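Local coordinates for protein acetyltransferase Atu2258 (Agrobacterium tumefaciens str. C58, PDB 2G3A) that transfers an acetyl group from acetyl coenzyme A to acceptor substrates, with a preference for glucosamine 6-phosphate or dopamine, at residues A[73-78]-A[111-116]; A[129-134]-A[147-152]. All coordinates share one frame; numbering follows the deposited sequence.

Interaction 1 (A[73-78]-A[111-116]); sequences RGWLYV and GAYIDT
Strands 75-78 and 111-116 run parallel, their axes 4.5 Å apart at closest approach, as the two strands of the beta-alpha-beta unit in this GNAT-fold domain, with helix 92-106 as the connection. Leu76 anchors the register with both backbone groups: its N donates to Gly111 O at 2.9 Å, and its O accepts Tyr113 N at 2.7 Å. Val78 N then reaches Tyr113 O (3.2 Å). Beyond this, a water bridges the strands, apparently donating to Val78 O and accepting from Asp115 N.

On the sheet face that carries Trp75, Tyr77 and Tyr113, Gly111 CA lies over the six-membered ring of Trp75, 3.9 Å from its centroid, in a CH-pi contact that the missing side chain permits. The indole NE1 is bonded to Pro138 O of the second subunit. Tyr77 CD1 sits above the Tyr113 ring, offset toward its rim and 3.4 Å from Tyr113 CE1; the two planes are 31° apart. On the opposite face, Leu76 CD2 meets Ala112 CB, and helix 92-106 touches Leu76 and Ile114. Val78 and Ile114 lie side by side, pointing the same way.

With CG anti to the backbone N (chi1 177°), the Tyr77 ring extends along the strand to Asp115, whose carboxylate plane is turned 38° from it. Tyr77 OH donates to the syn lone pair of Asp115 OD2 at 2.5 Å.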
loop_
_atom_site.group_PDB
_atom_site.type_symbol
_atom_site.label_atom_id
_atom_site.label_comp_id
_atom_site.label_asym_id
_atom_site.label_seq_id
_atom_site.Cartn_x
_atom_site.Cartn_y
_atom_site.Cartn_z
ATOM N N ARG A 73 0.528 -13.080 -6.459
ATOM C CA ARG A 73 1.601 -13.149 -7.470
ATOM C C ARG A 73 2.942 -13.621 -6.873
ATOM O O ARG A 73 4.027 -13.144 -7.241
ATOM C CB ARG A 73 1.733 -11.803 -8.198
ATOM C CG ARG A 73 0.436 -11.404 -8.900
ATOM C CD ARG A 73 0.533 -10.103 -9.684
ATOM N NE ARG A 73 -0.743 -9.776 -10.329
ATOM C CZ ARG A 73 -1.212 -10.382 -11.416
ATOM N NH1 ARG A 73 -0.529 -11.371 -11.992
ATOM N NH2 ARG A 73 -2.386 -10.017 -11.911
ATOM N N GLY A 74 2.844 -14.560 -5.937
ATOM C CA GLY A 74 4.009 -15.246 -5.384
ATOM C C GLY A 74 4.670 -14.574 -4.200
ATOM O O GLY A 74 5.683 -15.063 -3.712
ATOM N N TRP A 75 4.104 -13.454 -3.738
ATOM C CA TRP A 75 4.718 -12.670 -2.660
ATOM C C TRP A 75 3.755 -12.361 -1.536
ATOM O O TRP A 75 2.583 -12.055 -1.776
ATOM C CB TRP A 75 5.315 -11.359 -3.200
ATOM C CG TRP A 75 6.595 -11.590 -3.986
ATOM C CD1 TRP A 75 6.707 -12.107 -5.250
ATOM C CD2 TRP A 75 7.928 -11.342 -3.532
ATOM N NE1 TRP A 75 8.039 -12.193 -5.610
ATOM C CE2 TRP A 75 8.805 -11.712 -4.581
ATOM C CE3 TRP A 75 8.468 -10.803 -2.355
ATOM C CZ2 TRP A 75 10.199 -11.575 -4.479
ATOM C CZ3 TRP A 75 9.848 -10.657 -2.258
ATOM C CH2 TRP A 75 10.698 -11.054 -3.309
ATOM N N LEU A 76 4.269 -12.469 -0.307
ATOM C CA LEU A 76 3.591 -11.986 0.893
ATOM C C LEU A 76 3.838 -10.489 1.106
ATOM O O LEU A 76 4.984 -10.028 1.072
ATOM C CB LEU A 76 4.082 -12.753 2.128
ATOM C CG LEU A 76 3.707 -12.179 3.501
ATOM C CD1 LEU A 76 2.209 -12.239 3.770
ATOM C CD2 LEU A 76 4.491 -12.884 4.630
ATOM N N TYR A 77 2.756 -9.738 1.280
ATOM C CA TYR A 77 2.843 -8.335 1.706
ATOM C C TYR A 77 2.273 -8.261 3.115
ATOM O O TYR A 77 1.131 -8.687 3.357
ATOM C CB TYR A 77 2.074 -7.376 0.775
ATOM C CG TYR A 77 2.122 -5.922 1.279
ATOM C CD1 TYR A 77 3.340 -5.317 1.559
ATOM C CD2 TYR A 77 0.942 -5.184 1.530
ATOM C CE1 TYR A 77 3.412 -3.998 2.044
ATOM C CE2 TYR A 77 1.006 -3.850 2.029
ATOM C CZ TYR A 77 2.251 -3.274 2.282
ATOM O OH TYR A 77 2.372 -1.969 2.761
ATOM N N VAL A 78 3.078 -7.751 4.042
ATOM C CA VAL A 78 2.617 -7.480 5.397
ATOM C C VAL A 78 2.186 -6.017 5.432
ATOM O O VAL A 78 3.011 -5.114 5.249
ATOM C CB VAL A 78 3.709 -7.769 6.462
ATOM C CG1 VAL A 78 3.259 -7.311 7.865
ATOM C CG2 VAL A 78 4.083 -9.257 6.465
ATOM N N GLY A 111 8.724 -15.047 -1.608
ATOM C CA GLY A 111 9.289 -14.012 -0.747
ATOM C C GLY A 111 8.241 -13.142 -0.076
ATOM O O GLY A 111 7.025 -13.306 -0.303
ATOM N N ALA A 112 8.706 -12.214 0.747
ATOM C CA ALA A 112 7.816 -11.295 1.480
ATOM C C ALA A 112 8.323 -9.886 1.294
ATOM O O ALA A 112 9.520 -9.661 1.099
ATOM C CB ALA A 112 7.804 -11.647 2.995
ATOM N N TYR A 113 7.428 -8.915 1.378
ATOM C CA TYR A 113 7.892 -7.541 1.519
ATOM C C TYR A 113 7.079 -6.760 2.534
ATOM O O TYR A 113 5.972 -7.153 2.929
ATOM C CB TYR A 113 8.022 -6.826 0.148
ATOM C CG TYR A 113 6.708 -6.516 -0.543
ATOM C CD1 TYR A 113 6.255 -5.195 -0.653
ATOM C CD2 TYR A 113 5.934 -7.531 -1.122
ATOM C CE1 TYR A 113 5.046 -4.900 -1.296
ATOM C CE2 TYR A 113 4.742 -7.244 -1.777
ATOM C CZ TYR A 113 4.305 -5.929 -1.864
ATOM O OH TYR A 113 3.112 -5.650 -2.514
ATOM N N ILE A 114 7.650 -5.632 2.942
ATOM C CA ILE A 114 7.165 -4.893 4.081
ATOM C C ILE A 114 7.644 -3.448 3.987
ATOM O O ILE A 114 8.631 -3.151 3.308
ATOM C CB ILE A 114 7.613 -5.591 5.416
ATOM C CG1 ILE A 114 6.747 -5.159 6.595
ATOM C CG2 ILE A 114 9.107 -5.324 5.711
ATOM C CD1 ILE A 114 6.820 -6.164 7.804
ATOM N N ASP A 115 6.937 -2.537 4.649
ATOM C CA ASP A 115 7.417 -1.151 4.684
ATOM C C ASP A 115 7.163 -0.511 6.043
ATOM O O ASP A 115 6.337 -0.987 6.807
ATOM C CB ASP A 115 6.789 -0.338 3.557
ATOM C CG ASP A 115 5.292 -0.475 3.528
ATOM O OD1 ASP A 115 4.658 0.035 4.452
ATOM O OD2 ASP A 115 4.767 -1.109 2.598
ATOM N N THR A 116 7.874 0.566 6.339
ATOM C CA THR A 116 7.773 1.177 7.667
ATOM C C THR A 116 8.351 2.585 7.713
ATOM O O THR A 116 9.269 2.908 6.957
ATOM C CB THR A 116 8.456 0.295 8.761
ATOM O OG1 THR A 116 8.133 0.813 10.046
ATOM C CG2 THR A 116 9.980 0.263 8.611
HETATM O O HOH W 1 4.198 -2.974 6.006
#

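Interaction 2 (A[129-134]-A[147-152]); sequences GFTKIG and WLEKRF
Segments 129-134 and 147-152 are the two arms of a beta hairpin at the C-terminal end of the GNAT domain, antiparallel but strongly twisted, with 131° between strand directions and 4.2 Å between axes at closest approach. Thr131 and Glu149 form a hydrogen-bonded pair, each N donating to the other's O at 2.8 Å. Lys132 faces Leu148 in a non-hydrogen-bonded pair, and then a classic beta bulge sets Ile133 and Gly134 both against Trp147: Ile133 N reaches Trp147 O at 2.7 Å in an almost straight bond (176°), while Trp147 N donates to Gly134 O.

Gly129, with positive phi, ends helix 119-128 as the C-prime residue of a Schellman motif and turns the chain into the hairpin. Next to it, one face of the Phe130 ring takes Lys150 CB, 4.0 Å from the ring centroid, in a CH-pi contact. Lys150 then runs on past Gly129, and its NZ forms a salt bridge with Glu101. On the helix-covered side, Leu148 CB packs on Phe130 CB at 3.7 Å and Leu148 CD2 lies alongside the aliphatic part of Lys132.

The other face brings Ile133 across Trp147 and Glu149. With chi1 at 57°, Ile133 CG1 lies between its own backbone N and carbonyl carbon and meets Trp147 CB, leaving CG2 to lie against Glu149 CG and CD, 3.5 Å from each, at the root of the carboxylate. Glu149 OE1 forms a salt bridge with Arg151 NH1 of its own strand, two residues on (3.0 Å), and OE2 takes a bond from a water that also donates to Lys132 O. Arg151 probably offsets the charge of Glu149, which lies beside Leu136 of the second subunit, while Arg151 NH2 is bonded to Gly137 O of that subunit.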
loop_
_atom_site.group_PDB
_atom_site.type_symbol
_atom_site.label_atom_id
_atom_site.label_comp_id
_atom_site.label_asym_id
_atom_site.label_seq_id
_atom_site.Cartn_x
_atom_site.Cartn_y
_atom_site.Cartn_z
ATOM N N GLY A 129 15.476 -10.720 9.108
ATOM C CA GLY A 129 16.025 -11.197 7.838
ATOM C C GLY A 129 15.574 -10.422 6.605
ATOM O O GLY A 129 15.962 -10.773 5.488
ATOM N N PHE A 130 14.748 -9.390 6.784
ATOM C CA PHE A 130 14.430 -8.496 5.648
ATOM C C PHE A 130 15.612 -7.623 5.287
ATOM O O PHE A 130 16.435 -7.300 6.139
ATOM C CB PHE A 130 13.252 -7.580 5.927
ATOM C CG PHE A 130 11.920 -8.272 5.960
ATOM C CD1 PHE A 130 11.068 -8.232 4.848
ATOM C CD2 PHE A 130 11.486 -8.903 7.112
ATOM C CE1 PHE A 130 9.815 -8.849 4.884
ATOM C CE2 PHE A 130 10.226 -9.503 7.162
ATOM C CZ PHE A 130 9.396 -9.480 6.039
ATOM N N THR A 131 15.673 -7.243 4.013
ATOM C CA THR A 131 16.758 -6.416 3.487
ATOM C C THR A 131 16.151 -5.255 2.710
ATOM O O THR A 131 15.214 -5.447 1.934
ATOM C CB THR A 131 17.684 -7.217 2.563
ATOM O OG1 THR A 131 16.913 -7.786 1.500
ATOM C CG2 THR A 131 18.382 -8.327 3.328
ATOM N N LYS A 132 16.681 -4.060 2.940
ATOM C CA LYS A 132 16.122 -2.838 2.400
ATOM C C LYS A 132 16.185 -2.845 0.891
ATOM O O LYS A 132 17.178 -3.265 0.300
ATOM C CB LYS A 132 16.887 -1.631 2.950
ATOM C CG LYS A 132 16.864 -1.556 4.469
ATOM C CD LYS A 132 17.133 -0.151 5.003
ATOM C CE LYS A 132 18.579 0.027 5.436
ATOM N NZ LYS A 132 18.677 1.032 6.539
ATOM N N ILE A 133 15.122 -2.371 0.264
ATOM C CA ILE A 133 15.097 -2.287 -1.190
ATOM C C ILE A 133 15.022 -0.842 -1.670
ATOM O O ILE A 133 15.320 -0.565 -2.813
ATOM C CB ILE A 133 14.005 -3.192 -1.836
ATOM C CG1 ILE A 133 12.613 -2.873 -1.299
ATOM C CG2 ILE A 133 14.371 -4.676 -1.636
ATOM C CD1 ILE A 133 11.509 -3.872 -1.727
ATOM N N GLY A 134 14.662 0.075 -0.776
ATOM C CA GLY A 134 14.640 1.504 -1.112
ATOM C C GLY A 134 14.019 2.307 0.014
ATOM O O GLY A 134 13.483 1.732 0.970
ATOM N N TRP A 147 11.308 0.401 2.376
ATOM C CA TRP A 147 10.723 -0.845 1.878
ATOM C C TRP A 147 11.779 -1.904 2.005
ATOM O O TRP A 147 12.988 -1.657 1.767
ATOM C CB TRP A 147 10.283 -0.724 0.405
ATOM C CG TRP A 147 9.021 0.122 0.215
ATOM C CD1 TRP A 147 7.722 -0.328 0.143
ATOM C CD2 TRP A 147 8.956 1.553 0.090
ATOM N NE1 TRP A 147 6.863 0.745 -0.013
ATOM C CE2 TRP A 147 7.600 1.904 -0.049
ATOM C CE3 TRP A 147 9.922 2.575 0.090
ATOM C CZ2 TRP A 147 7.186 3.238 -0.189
ATOM C CZ3 TRP A 147 9.511 3.888 -0.047
ATOM C CH2 TRP A 147 8.150 4.203 -0.201
ATOM N N LEU A 148 11.338 -3.099 2.385
ATOM C CA LEU A 148 12.256 -4.214 2.566
ATOM C C LEU A 148 11.702 -5.484 1.933
ATOM O O LEU A 148 10.485 -5.643 1.832
ATOM C CB LEU A 148 12.515 -4.466 4.079
ATOM C CG LEU A 148 13.092 -3.300 4.880
ATOM C CD1 LEU A 148 11.983 -2.547 5.589
ATOM C CD2 LEU A 148 14.130 -3.783 5.910
ATOM N N GLU A 149 12.590 -6.395 1.532
ATOM C CA GLU A 149 12.160 -7.721 1.059
ATOM C C GLU A 149 12.832 -8.866 1.846
ATOM O O GLU A 149 13.901 -8.697 2.450
ATOM C CB GLU A 149 12.497 -7.891 -0.432
ATOM C CG GLU A 149 14.016 -8.056 -0.663
ATOM C CD GLU A 149 14.427 -8.182 -2.127
ATOM O OE1 GLU A 149 13.542 -8.273 -3.002
ATOM O OE2 GLU A 149 15.652 -8.185 -2.391
ATOM N N LYS A 150 12.216 -10.039 1.775
ATOM C CA LYS A 150 12.811 -11.276 2.278
ATOM C C LYS A 150 12.459 -12.389 1.302
ATOM O O LYS A 150 11.296 -12.783 1.161
ATOM C CB LYS A 150 12.331 -11.615 3.699
ATOM C CG LYS A 150 13.066 -12.820 4.338
ATOM C CD LYS A 150 12.730 -12.874 5.846
ATOM C CE LYS A 150 13.539 -13.922 6.585
ATOM N NZ LYS A 150 13.115 -15.305 6.261
ATOM N N ARG A 151 13.478 -12.884 0.621
ATOM C CA ARG A 151 13.284 -13.932 -0.362
ATOM C C ARG A 151 13.391 -15.272 0.341
ATOM O O ARG A 151 14.271 -15.469 1.181
ATOM C CB ARG A 151 14.308 -13.798 -1.493
ATOM C CG ARG A 151 14.444 -12.378 -2.016
ATOM C CD ARG A 151 15.366 -12.272 -3.224
ATOM N NE ARG A 151 14.658 -12.629 -4.451
ATOM C CZ ARG A 151 14.025 -11.770 -5.250
ATOM N NH1 ARG A 151 14.009 -10.457 -4.999
ATOM N NH2 ARG A 151 13.401 -12.236 -6.319
ATOM N N PHE A 152 12.477 -16.181 0.013
ATOM C CA PHE A 152 12.476 -17.519 0.600
ATOM C C PHE A 152 13.453 -18.506 -0.062
ATOM O O PHE A 152 13.727 -18.418 -1.260
ATOM C CB PHE A 152 11.057 -18.090 0.608
ATOM C CG PHE A 152 10.044 -17.190 1.277
ATOM C CD1 PHE A 152 8.689 -17.298 0.962
ATOM C CD2 PHE A 152 10.452 -16.224 2.213
ATOM C CE1 PHE A 152 7.750 -16.470 1.590
ATOM C CE2 PHE A 152 9.530 -15.395 2.845
ATOM C CZ PHE A 152 8.166 -15.517 2.519
HETATM O O HOH W 2 17.533 -5.888 -1.053
#

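From the N terminus, strand 75-82 leads into helix 92-106, and the chain returns in strand 111-116, where interaction 1 closes its loop. Helix 119-128 follows, and after it interaction 2 closes the short hairpin loop between strands 131-136 and 145-151. The two loops are in series and neither nest nor cross. Their centres are about 9 Å apart, and strands 111-116 and 145-151 are neighbours in one sheet, probably joined by Ala112 N to Lys150 O (2.7 Å) and Leu148 N to Ile114 O (2.9 Å). Together they tie four adjacent strands of the mixed sheet, with 131-136 at its edge within the chain, and both contacts also reach the second subunit.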